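Local coordinates for periplasmic binding protein (PDB 4OVK) that probably binds a solute in the periplasm, its identity unknown, and hands it to an ABC transporter for uptake, at residues L133-R141 with A153-E164; N188-Q199 with A211-S222. One frame throughout, in Å; residues are numbered along the deposited sequence. Where two conformers were deposited one is given.

Contact 1 (L133-R141 with A153-E164); sequences LEDIQNGIR and AEALISYHKDSE
Ile-140 and Ile-157 mesh between two nearly antiparallel helices, whose segment axes approach to 9.1 Å at 163°. The CG2 branch of Ile-140 is the bump: it enters a hollow walled by Ala-153, Leu-156 and Ile-157, lying 3.9 Å from Ala-153 CB. In return, Ile-157 CD1 pushes into the groove between two turns, 3.5 Å from Gln-137 O and beside the CB of Arg-141. Gln-137, modelled in two conformers, is in one of them a knob in the hole formed by Ile-157, His-160, Lys-161 and Glu-164, its NE2 2.8 Å from Glu-164 OE2. Leu-133 adds CD2 against that same carboxylate. His-160 turns its ring edge to Leu-133 CD1 and gives NE2 to Val-283 O, while Val-48 of helix 41-49 packs on both Ile-140 and Leu-156. Toward the edge of the interface, the Arg-141 chain leaves with CG opposite the backbone N (chi1 -175°) and bends at chi3, bringing its guanidinium side-on to Glu-154. Arg-141 NE meets Glu-154 OE2 at 2.8 Å and Arg-141 NH1 meets Glu-154 OE1 at 3.0 Å, both through syn lone pairs, with the planes 11° apart. This paired grip fixes the guanidinium's rotation, and the Glu-154 charge probably offsets the repulsion between Arg-141 NH1 and Lys-161 NZ, 3.5 Å apart at the guanidinium edge.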
loop_
_atom_site.group_PDB
_atom_site.type_symbol
_atom_site.label_atom_id
_atom_site.label_comp_id
_atom_site.label_asym_id
_atom_site.label_seq_id
_atom_site.Cartn_x
_atom_site.Cartn_y
_atom_site.Cartn_z
ATOM N N LEU A 133 -2.273 4.167 9.489
ATOM C CA LEU A 133 -3.220 3.100 9.181
ATOM C C LEU A 133 -4.658 3.511 9.545
ATOM O O LEU A 133 -5.605 3.017 8.921
ATOM C CB LEU A 133 -2.813 1.790 9.872
ATOM C CG LEU A 133 -3.274 0.466 9.231
ATOM C CD1 LEU A 133 -3.023 0.420 7.723
ATOM C CD2 LEU A 133 -2.593 -0.710 9.929
ATOM N N GLU A 134 -4.820 4.411 10.527
ATOM C CA GLU A 134 -6.161 4.913 10.896
ATOM C C GLU A 134 -6.761 5.773 9.781
ATOM O O GLU A 134 -7.974 5.740 9.556
ATOM C CB GLU A 134 -6.151 5.709 12.208
ATOM C CG GLU A 134 -7.541 5.829 12.845
ATOM C CD GLU A 134 -7.629 6.848 13.980
ATOM O OE1 GLU A 134 -6.570 7.313 14.460
ATOM O OE2 GLU A 134 -8.767 7.183 14.406
ATOM N N ASP A 135 -5.910 6.538 9.095
ATOM C CA ASP A 135 -6.328 7.342 7.937
ATOM C C ASP A 135 -6.919 6.473 6.831
ATOM O O ASP A 135 -7.894 6.872 6.185
ATOM C CB ASP A 135 -5.144 8.152 7.370
ATOM C CG ASP A 135 -4.720 9.314 8.277
ATOM O OD1 ASP A 135 -5.503 9.713 9.165
ATOM O OD2 ASP A 135 -3.596 9.836 8.088
ATOM N N ILE A 136 -6.335 5.293 6.611
ATOM C CA ILE A 136 -6.902 4.345 5.651
ATOM C C ILE A 136 -8.330 3.943 6.077
ATOM O O ILE A 136 -9.248 3.996 5.267
ATOM C CB ILE A 136 -6.031 3.080 5.445
ATOM C CG1 ILE A 136 -4.595 3.432 4.994
ATOM C CG2 ILE A 136 -6.687 2.155 4.430
ATOM C CD1 ILE A 136 -4.469 3.960 3.574
ATOM N N GLN A 137 -8.508 3.554 7.339
ATOM C CA GLN A 137 -9.819 3.106 7.821
ATOM C C GLN A 137 -10.883 4.214 7.758
ATOM O O GLN A 137 -12.000 3.979 7.296
ATOM C CB GLN A 137 -9.711 2.553 9.247
ATOM C CG GLN A 137 -8.945 1.241 9.351
ATOM C CD GLN A 137 -8.630 0.876 10.791
ATOM O OE1 GLN A 137 -9.408 1.169 11.701
ATOM N NE2 GLN A 137 -7.484 0.238 11.005
ATOM N N ASN A 138 -10.538 5.416 8.208
ATOM C CA ASN A 138 -11.480 6.541 8.147
ATOM C C ASN A 138 -11.825 6.917 6.713
ATOM O O ASN A 138 -12.985 7.244 6.411
ATOM C CB ASN A 138 -10.942 7.765 8.894
ATOM C CG ASN A 138 -10.800 7.519 10.378
ATOM O OD1 ASN A 138 -11.573 6.759 10.967
ATOM N ND2 ASN A 138 -9.810 8.159 10.995
ATOM N N GLY A 139 -10.830 6.835 5.826
ATOM C CA GLY A 139 -11.059 7.083 4.399
ATOM C C GLY A 139 -11.970 6.036 3.771
ATOM O O GLY A 139 -12.845 6.354 2.965
ATOM N N ILE A 140 -11.792 4.780 4.163
ATOM C CA ILE A 140 -12.674 3.718 3.680
ATOM C C ILE A 140 -14.128 3.966 4.109
ATOM O O ILE A 140 -15.066 3.775 3.327
ATOM C CB ILE A 140 -12.175 2.342 4.140
ATOM C CG1 ILE A 140 -10.924 1.981 3.341
ATOM C CG2 ILE A 140 -13.250 1.291 3.961
ATOM C CD1 ILE A 140 -10.120 0.856 3.949
ATOM N N ARG A 141 -14.306 4.405 5.349
ATOM C CA ARG A 141 -15.643 4.638 5.885
ATOM C C ARG A 141 -16.325 5.745 5.085
ATOM O O ARG A 141 -17.499 5.625 4.696
ATOM C CB ARG A 141 -15.568 4.973 7.368
ATOM C CG ARG A 141 -16.933 5.113 8.032
ATOM C CD ARG A 141 -16.814 5.071 9.540
ATOM N NE ARG A 141 -16.563 3.720 10.034
ATOM C CZ ARG A 141 -15.781 3.413 11.066
ATOM N NH1 ARG A 141 -15.637 2.144 11.419
ATOM N NH2 ARG A 141 -15.127 4.350 11.746
ATOM N N ALA A 153 -17.549 -1.379 3.130
ATOM C CA ALA A 153 -16.600 -0.507 3.817
ATOM C C ALA A 153 -16.372 -0.996 5.242
ATOM O O ALA A 153 -15.217 -1.168 5.672
ATOM C CB ALA A 153 -17.089 0.947 3.798
ATOM N N GLU A 154 -17.454 -1.266 5.970
ATOM C CA GLU A 154 -17.298 -1.783 7.340
ATOM C C GLU A 154 -16.656 -3.176 7.367
ATOM O O GLU A 154 -15.915 -3.473 8.292
ATOM C CB GLU A 154 -18.614 -1.761 8.117
ATOM C CG GLU A 154 -19.143 -0.359 8.430
ATOM C CD GLU A 154 -18.170 0.552 9.193
ATOM O OE1 GLU A 154 -17.323 0.063 9.975
ATOM O OE2 GLU A 154 -18.270 1.787 9.018
ATOM N N ALA A 155 -16.921 -4.021 6.371
ATOM C CA ALA A 155 -16.256 -5.331 6.316
ATOM C C ALA A 155 -14.738 -5.176 6.148
ATOM O O ALA A 155 -13.966 -5.889 6.772
ATOM C CB ALA A 155 -16.846 -6.195 5.218
ATOM N N LEU A 156 -14.318 -4.217 5.324
ATOM C CA LEU A 156 -12.893 -3.916 5.142
ATOM C C LEU A 156 -12.288 -3.354 6.431
ATOM O O LEU A 156 -11.203 -3.728 6.825
ATOM C CB LEU A 156 -12.682 -2.918 3.992
ATOM C CG LEU A 156 -12.846 -3.481 2.586
ATOM C CD1 LEU A 156 -13.010 -2.370 1.552
ATOM C CD2 LEU A 156 -11.681 -4.402 2.211
ATOM N N ILE A 157 -13.007 -2.463 7.100
ATOM C CA ILE A 157 -12.492 -1.863 8.321
ATOM C C ILE A 157 -12.379 -2.915 9.420
ATOM O O ILE A 157 -11.374 -2.944 10.139
ATOM C CB ILE A 157 -13.362 -0.684 8.779
ATOM C CG1 ILE A 157 -13.232 0.469 7.772
ATOM C CG2 ILE A 157 -12.941 -0.206 10.165
ATOM C CD1 ILE A 157 -14.389 1.446 7.832
ATOM N N SER A 158 -13.396 -3.774 9.531
ATOM C CA SER A 158 -13.379 -4.882 10.504
ATOM C C SER A 158 -12.221 -5.838 10.248
ATOM O O SER A 158 -11.594 -6.322 11.184
ATOM C CB SER A 158 -14.689 -5.661 10.475
ATOM O OG SER A 158 -15.755 -4.880 11.003
ATOM N N TYR A 159 -11.950 -6.100 8.978
ATOM C CA TYR A 159 -10.830 -6.944 8.582
ATOM C C TYR A 159 -9.517 -6.340 9.089
ATOM O O TYR A 159 -8.708 -7.034 9.692
ATOM C CB TYR A 159 -10.817 -7.132 7.063
ATOM C CG TYR A 159 -9.837 -8.167 6.560
ATOM C CD1 TYR A 159 -10.178 -9.524 6.497
ATOM C CD2 TYR A 159 -8.580 -7.795 6.140
ATOM C CE1 TYR A 159 -9.270 -10.472 6.028
ATOM C CE2 TYR A 159 -7.672 -8.722 5.675
ATOM C CZ TYR A 159 -8.010 -10.060 5.636
ATOM O OH TYR A 159 -7.084 -10.942 5.156
ATOM N N HIS A 160 -9.329 -5.039 8.870
ATOM C CA HIS A 160 -8.141 -4.334 9.378
ATOM C C HIS A 160 -8.085 -4.325 10.905
ATOM O O HIS A 160 -7.034 -4.597 11.489
ATOM C CB HIS A 160 -8.098 -2.899 8.850
ATOM C CG HIS A 160 -7.588 -2.793 7.446
ATOM N ND1 HIS A 160 -6.546 -1.963 7.090
ATOM C CD2 HIS A 160 -7.948 -3.449 6.315
ATOM C CE1 HIS A 160 -6.307 -2.094 5.798
ATOM N NE2 HIS A 160 -7.139 -2.998 5.308
ATOM N N LYS A 161 -9.206 -4.020 11.552
ATOM C CA LYS A 161 -9.241 -4.002 13.025
ATOM C C LYS A 161 -8.962 -5.377 13.635
ATOM O O LYS A 161 -8.219 -5.481 14.627
ATOM C CB LYS A 161 -10.574 -3.433 13.544
ATOM C CG LYS A 161 -10.683 -1.918 13.366
ATOM C CD LYS A 161 -11.880 -1.317 14.087
ATOM C CE LYS A 161 -12.124 0.131 13.649
ATOM N NZ LYS A 161 -13.542 0.601 13.808
ATOM N N ASP A 162 -9.530 -6.429 13.040
ATOM C CA ASP A 162 -9.301 -7.799 13.529
ATOM C C ASP A 162 -7.815 -8.178 13.368
ATOM O O ASP A 162 -7.226 -8.809 14.255
ATOM C CB ASP A 162 -10.182 -8.808 12.787
ATOM C CG ASP A 162 -11.676 -8.683 13.133
ATOM O OD1 ASP A 162 -12.031 -7.998 14.104
ATOM O OD2 ASP A 162 -12.509 -9.283 12.413
ATOM N N SER A 163 -7.220 -7.784 12.242
ATOM C CA SER A 163 -5.783 -7.999 12.008
ATOM C C SER A 163 -4.927 -7.246 13.042
ATOM O O SER A 163 -4.008 -7.808 13.628
ATOM C CB SER A 163 -5.385 -7.574 10.588
ATOM O OG SER A 163 -3.983 -7.677 10.412
ATOM N N GLU A 164 -5.251 -5.980 13.280
ATOM C CA GLU A 164 -4.540 -5.189 14.291
ATOM C C GLU A 164 -4.621 -5.859 15.665
ATOM O O GLU A 164 -3.610 -5.999 16.346
ATOM C CB GLU A 164 -5.098 -3.759 14.352
ATOM C CG GLU A 164 -4.594 -2.887 13.215
ATOM C CD GLU A 164 -5.335 -1.569 13.085
ATOM O OE1 GLU A 164 -6.052 -1.182 14.042
ATOM O OE2 GLU A 164 -5.193 -0.914 12.019
#

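Contact 2 (N188-Q199 with A211-S222)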
loop_
_atom_site.group_PDB
_atom_site.type_symbol
_atom_site.label_atom_id
_atom_site.label_comp_id
_atom_site.label_asym_id
_atom_site.label_seq_id
_atom_site.Cartn_x
_atom_site.Cartn_y
_atom_site.Cartn_z
ATOM N N ASN A 188 20.601 2.202 -4.557
ATOM C CA ASN A 188 21.396 3.369 -4.198
ATOM C C ASN A 188 21.470 3.560 -2.679
ATOM O O ASN A 188 21.530 4.686 -2.194
ATOM C CB ASN A 188 20.809 4.617 -4.880
ATOM C CG ASN A 188 21.821 5.740 -5.032
ATOM O OD1 ASN A 188 23.029 5.499 -5.125
ATOM N ND2 ASN A 188 21.329 6.981 -5.073
ATOM N N LEU A 189 21.457 2.446 -1.937
ATOM C CA LEU A 189 21.705 2.451 -0.493
ATOM C C LEU A 189 20.715 3.307 0.307
ATOM O O LEU A 189 21.053 3.866 1.350
ATOM C CB LEU A 189 23.155 2.878 -0.202
ATOM C CG LEU A 189 24.219 1.919 -0.739
ATOM C CD1 LEU A 189 25.598 2.562 -0.704
ATOM C CD2 LEU A 189 24.199 0.617 0.056
ATOM N N THR A 190 19.484 3.384 -0.183
ATOM C CA THR A 190 18.422 4.080 0.518
ATOM C C THR A 190 17.577 3.066 1.269
ATOM O O THR A 190 17.132 2.069 0.696
ATOM C CB THR A 190 17.553 4.879 -0.458
ATOM O OG1 THR A 190 18.390 5.789 -1.171
ATOM C CG2 THR A 190 16.479 5.657 0.290
ATOM N N VAL A 191 17.367 3.336 2.556
ATOM C CA VAL A 191 16.721 2.393 3.460
ATOM C C VAL A 191 15.580 3.085 4.196
ATOM O O VAL A 191 15.523 4.322 4.261
ATOM C CB VAL A 191 17.736 1.809 4.479
ATOM C CG1 VAL A 191 18.931 1.208 3.743
ATOM C CG2 VAL A 191 18.211 2.869 5.472
ATOM N N ALA A 192 14.677 2.279 4.743
ATOM C CA ALA A 192 13.576 2.779 5.557
ATOM C C ALA A 192 14.097 3.238 6.917
ATOM O O ALA A 192 14.716 2.458 7.637
ATOM C CB ALA A 192 12.534 1.695 5.744
ATOM N N GLY A 193 13.842 4.501 7.253
ATOM C CA GLY A 193 14.315 5.102 8.504
ATOM C C GLY A 193 13.269 5.031 9.600
ATOM O O GLY A 193 12.178 4.478 9.402
ATOM N N ASN A 194 13.588 5.598 10.761
ATOM C CA ASN A 194 12.721 5.433 11.936
ATOM C C ASN A 194 11.435 6.279 11.941
ATOM O O ASN A 194 10.649 6.188 12.877
ATOM C CB ASN A 194 13.513 5.610 13.238
ATOM C CG ASN A 194 14.077 7.009 13.412
ATOM O OD1 ASN A 194 13.437 8.008 13.064
ATOM N ND2 ASN A 194 15.285 7.088 13.966
ATOM N N ASN A 195 11.211 7.080 10.899
ATOM C CA ASN A 195 9.911 7.728 10.707
ATOM C C ASN A 195 9.010 6.969 9.732
ATOM O O ASN A 195 7.883 7.384 9.503
ATOM C CB ASN A 195 10.089 9.171 10.238
ATOM C CG ASN A 195 10.867 10.010 11.227
ATOM O OD1 ASN A 195 11.919 10.560 10.905
ATOM N ND2 ASN A 195 10.359 10.103 12.443
ATOM N N SER A 196 9.490 5.857 9.174
ATOM C CA SER A 196 8.694 5.087 8.206
ATOM C C SER A 196 7.720 4.140 8.885
ATOM O O SER A 196 7.996 3.600 9.961
ATOM C CB SER A 196 9.598 4.264 7.288
ATOM O OG SER A 196 10.270 3.258 8.022
ATOM N N VAL A 197 6.584 3.921 8.231
ATOM C CA VAL A 197 5.661 2.863 8.632
ATOM C C VAL A 197 6.330 1.486 8.544
ATOM O O VAL A 197 5.989 0.574 9.301
ATOM C CB VAL A 197 4.376 2.872 7.778
ATOM C CG1 VAL A 197 4.684 2.564 6.311
ATOM C CG2 VAL A 197 3.345 1.901 8.349
ATOM N N ASN A 198 7.290 1.342 7.638
ATOM C CA ASN A 198 8.014 0.069 7.498
ATOM C C ASN A 198 8.712 -0.354 8.801
ATOM O O ASN A 198 8.747 -1.537 9.136
ATOM C CB ASN A 198 9.043 0.141 6.359
ATOM C CG ASN A 198 8.452 0.669 5.069
ATOM O OD1 ASN A 198 8.214 1.872 4.923
ATOM N ND2 ASN A 198 8.205 -0.220 4.133
ATOM N N GLN A 199 9.263 0.606 9.543
ATOM C CA GLN A 199 9.902 0.267 10.824
ATOM C C GLN A 199 8.864 -0.124 11.880
ATOM O O GLN A 199 9.104 -1.038 12.673
ATOM C CB GLN A 199 10.834 1.376 11.312
ATOM C CG GLN A 199 12.089 1.481 10.448
ATOM C CD GLN A 199 13.342 1.934 11.187
ATOM O OE1 GLN A 199 13.370 2.059 12.424
ATOM N NE2 GLN A 199 14.401 2.186 10.416
ATOM N N ALA A 211 18.080 -0.158 10.866
ATOM C CA ALA A 211 18.231 1.297 10.684
ATOM C C ALA A 211 17.490 2.125 11.750
ATOM O O ALA A 211 17.097 3.266 11.504
ATOM C CB ALA A 211 17.755 1.681 9.296
ATOM N N LYS A 212 17.325 1.533 12.927
ATOM C CA LYS A 212 16.672 2.139 14.090
ATOM C C LYS A 212 17.137 3.565 14.410
ATOM O O LYS A 212 16.331 4.419 14.807
ATOM C CB LYS A 212 16.923 1.205 15.284
ATOM C CG LYS A 212 16.767 1.777 16.679
ATOM C CD LYS A 212 17.206 0.737 17.703
ATOM C CE LYS A 212 18.723 0.676 17.810
ATOM N NZ LYS A 212 19.195 -0.706 18.060
ATOM N N ASP A 213 18.432 3.823 14.237
ATOM C CA ASP A 213 18.996 5.129 14.575
ATOM C C ASP A 213 19.168 6.048 13.362
ATOM O O ASP A 213 19.796 7.086 13.472
ATOM C CB ASP A 213 20.319 4.945 15.324
ATOM C CG ASP A 213 20.139 4.200 16.645
ATOM O OD1 ASP A 213 19.169 4.500 17.377
ATOM O OD2 ASP A 213 20.963 3.312 16.953
ATOM N N THR A 214 18.578 5.676 12.225
ATOM C CA THR A 214 18.573 6.517 11.025
ATOM C C THR A 214 17.220 7.227 10.908
ATOM O O THR A 214 16.177 6.579 10.891
ATOM C CB THR A 214 18.846 5.681 9.756
ATOM O OG1 THR A 214 20.150 5.098 9.835
ATOM C CG2 THR A 214 18.775 6.544 8.496
ATOM N N LYS A 215 17.248 8.558 10.825
ATOM C CA LYS A 215 16.029 9.374 10.805
ATOM C C LYS A 215 15.412 9.389 9.410
ATOM O O LYS A 215 16.072 9.033 8.440
ATOM C CB LYS A 215 16.346 10.817 11.217
ATOM C CG LYS A 215 17.019 10.974 12.573
ATOM C CD LYS A 215 17.520 12.398 12.764
ATOM C CE LYS A 215 18.519 12.498 13.905
ATOM N NZ LYS A 215 17.936 12.066 15.204
ATOM N N GLY A 216 14.150 9.811 9.318
ATOM C CA GLY A 216 13.470 10.003 8.026
ATOM C C GLY A 216 12.641 8.799 7.617
ATOM O O GLY A 216 12.668 7.769 8.301
ATOM N N SER A 217 11.899 8.918 6.512
ATOM C CA SER A 217 11.100 7.788 6.017
ATOM C C SER A 217 11.948 6.883 5.115
ATOM O O SER A 217 12.064 5.682 5.378
ATOM C CB SER A 217 9.808 8.258 5.329
ATOM O OG SER A 217 10.069 9.045 4.188
ATOM N N TRP A 218 12.541 7.469 4.074
ATOM C CA TRP A 218 13.515 6.793 3.212
ATOM C C TRP A 218 14.805 7.617 3.212
ATOM O O TRP A 218 14.801 8.794 2.842
ATOM C CB TRP A 218 12.980 6.652 1.781
ATOM C CG TRP A 218 11.749 5.755 1.655
ATOM C CD1 TRP A 218 10.467 6.153 1.392
ATOM C CD2 TRP A 218 11.702 4.329 1.787
ATOM N NE1 TRP A 218 9.629 5.067 1.356
ATOM C CE2 TRP A 218 10.359 3.935 1.595
ATOM C CE3 TRP A 218 12.661 3.351 2.058
ATOM C CZ2 TRP A 218 9.950 2.603 1.658
ATOM C CZ3 TRP A 218 12.260 2.024 2.119
ATOM C CH2 TRP A 218 10.912 1.660 1.919
ATOM N N THR A 219 15.911 7.001 3.614
ATOM C CA THR A 219 17.145 7.740 3.871
ATOM C C THR A 219 18.378 7.022 3.323
ATOM O O THR A 219 18.544 5.819 3.531
ATOM C CB THR A 219 17.313 7.951 5.383
ATOM O OG1 THR A 219 16.183 8.682 5.883
ATOM C CG2 THR A 219 18.611 8.698 5.703
ATOM N N LYS A 220 19.241 7.768 2.637
ATOM C CA LYS A 220 20.467 7.203 2.087
ATOM C C LYS A 220 21.508 7.025 3.200
ATOM O O LYS A 220 21.712 7.916 4.023
ATOM C CB LYS A 220 21.020 8.082 0.952
ATOM C CG LYS A 220 22.279 7.514 0.311
ATOM C CD LYS A 220 22.567 8.090 -1.067
ATOM C CE LYS A 220 23.752 7.369 -1.694
ATOM N NZ LYS A 220 24.098 7.887 -3.048
ATOM N N VAL A 221 22.151 5.860 3.214
ATOM C CA VAL A 221 23.201 5.536 4.180
ATOM C C VAL A 221 24.426 4.989 3.442
ATOM O O VAL A 221 24.406 4.844 2.218
ATOM C CB VAL A 221 22.704 4.517 5.241
ATOM C CG1 VAL A 221 21.444 5.037 5.930
ATOM C CG2 VAL A 221 22.459 3.135 4.631
ATOM N N SER A 222 25.496 4.709 4.186
ATOM C CA SER A 222 26.726 4.154 3.609
ATOM C C SER A 222 26.723 2.622 3.642
ATOM O O SER A 222 26.088 2.010 4.505
ATOM C CB SER A 222 27.949 4.662 4.376
ATOM O OG SER A 222 28.011 4.091 5.675
#
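Val-191 and Thr-219 form the hydrogen-bonded pair of a short antiparallel ribbon, N to O 2.9 Å and O to N 2.8 Å respectively, flanked by the non-hydrogen-bonded pairs Thr-190 with Lys-220 and Ala-192 with Trp-218. On one face, the Trp-218 ring reaches Ala-192, its CZ3 3.7 Å from Ala-192 CB, and continues to Asn-198, whose amide plane is turned 60° from it. On the other, Val-191 CG2 fits between Val-221 CG1 and Ala-211 CB. The first strand is inserted in a beta-alpha-beta crossover, between strand 180-184 and helix 197-204, which leads to parallel neighbour 208-209; Ser-196 is the helix N-cap. Beyond the ribbon, the turn Gly-193 to Ser-196 is held by Asn-194 ND2 to Lys-212 O, 3.0 Å, and by Asn-195 OD1, which takes Gly-216 N at 2.8 Å. Bent at chi2 (-148°), Gln-199 spends one amide nitrogen twice: NE2 gives to Ala-192 O at 2.8 Å and to Ala-211 O at 3.1 Å, reaching the latter from the face away from Thr-214 N. A leucine here lacks this donor and is likely to leave Ala-192 untied from the Ala-211 turn. Gly-193 leaves no space for a side chain, since a CB would strike Gly-216 O.

In the fold
The two contacts share no helix or strand: contact 1 packs helix 133-147 on helix 150-170, which in the sequence follows the last strand of one parallel sheet and precedes the first strand of the other, and contact 2 comes after it. That path is consistent with the two-lobed binding proteins whose lobes a long helix joins. Contact 1 is nearer the chain centre, about 13 Å against 18 Å, and 7 of its 12 touching residues are buried, against 9 of 23 in contact 2. Its chemistry is interlocking side chains with charges at its solvent-facing margin; contact 2 rests mainly on backbone and amide hydrogen bonds. Their centres are about 27 Å apart, yet Pro-281 touches both Ile-136 and Val-197.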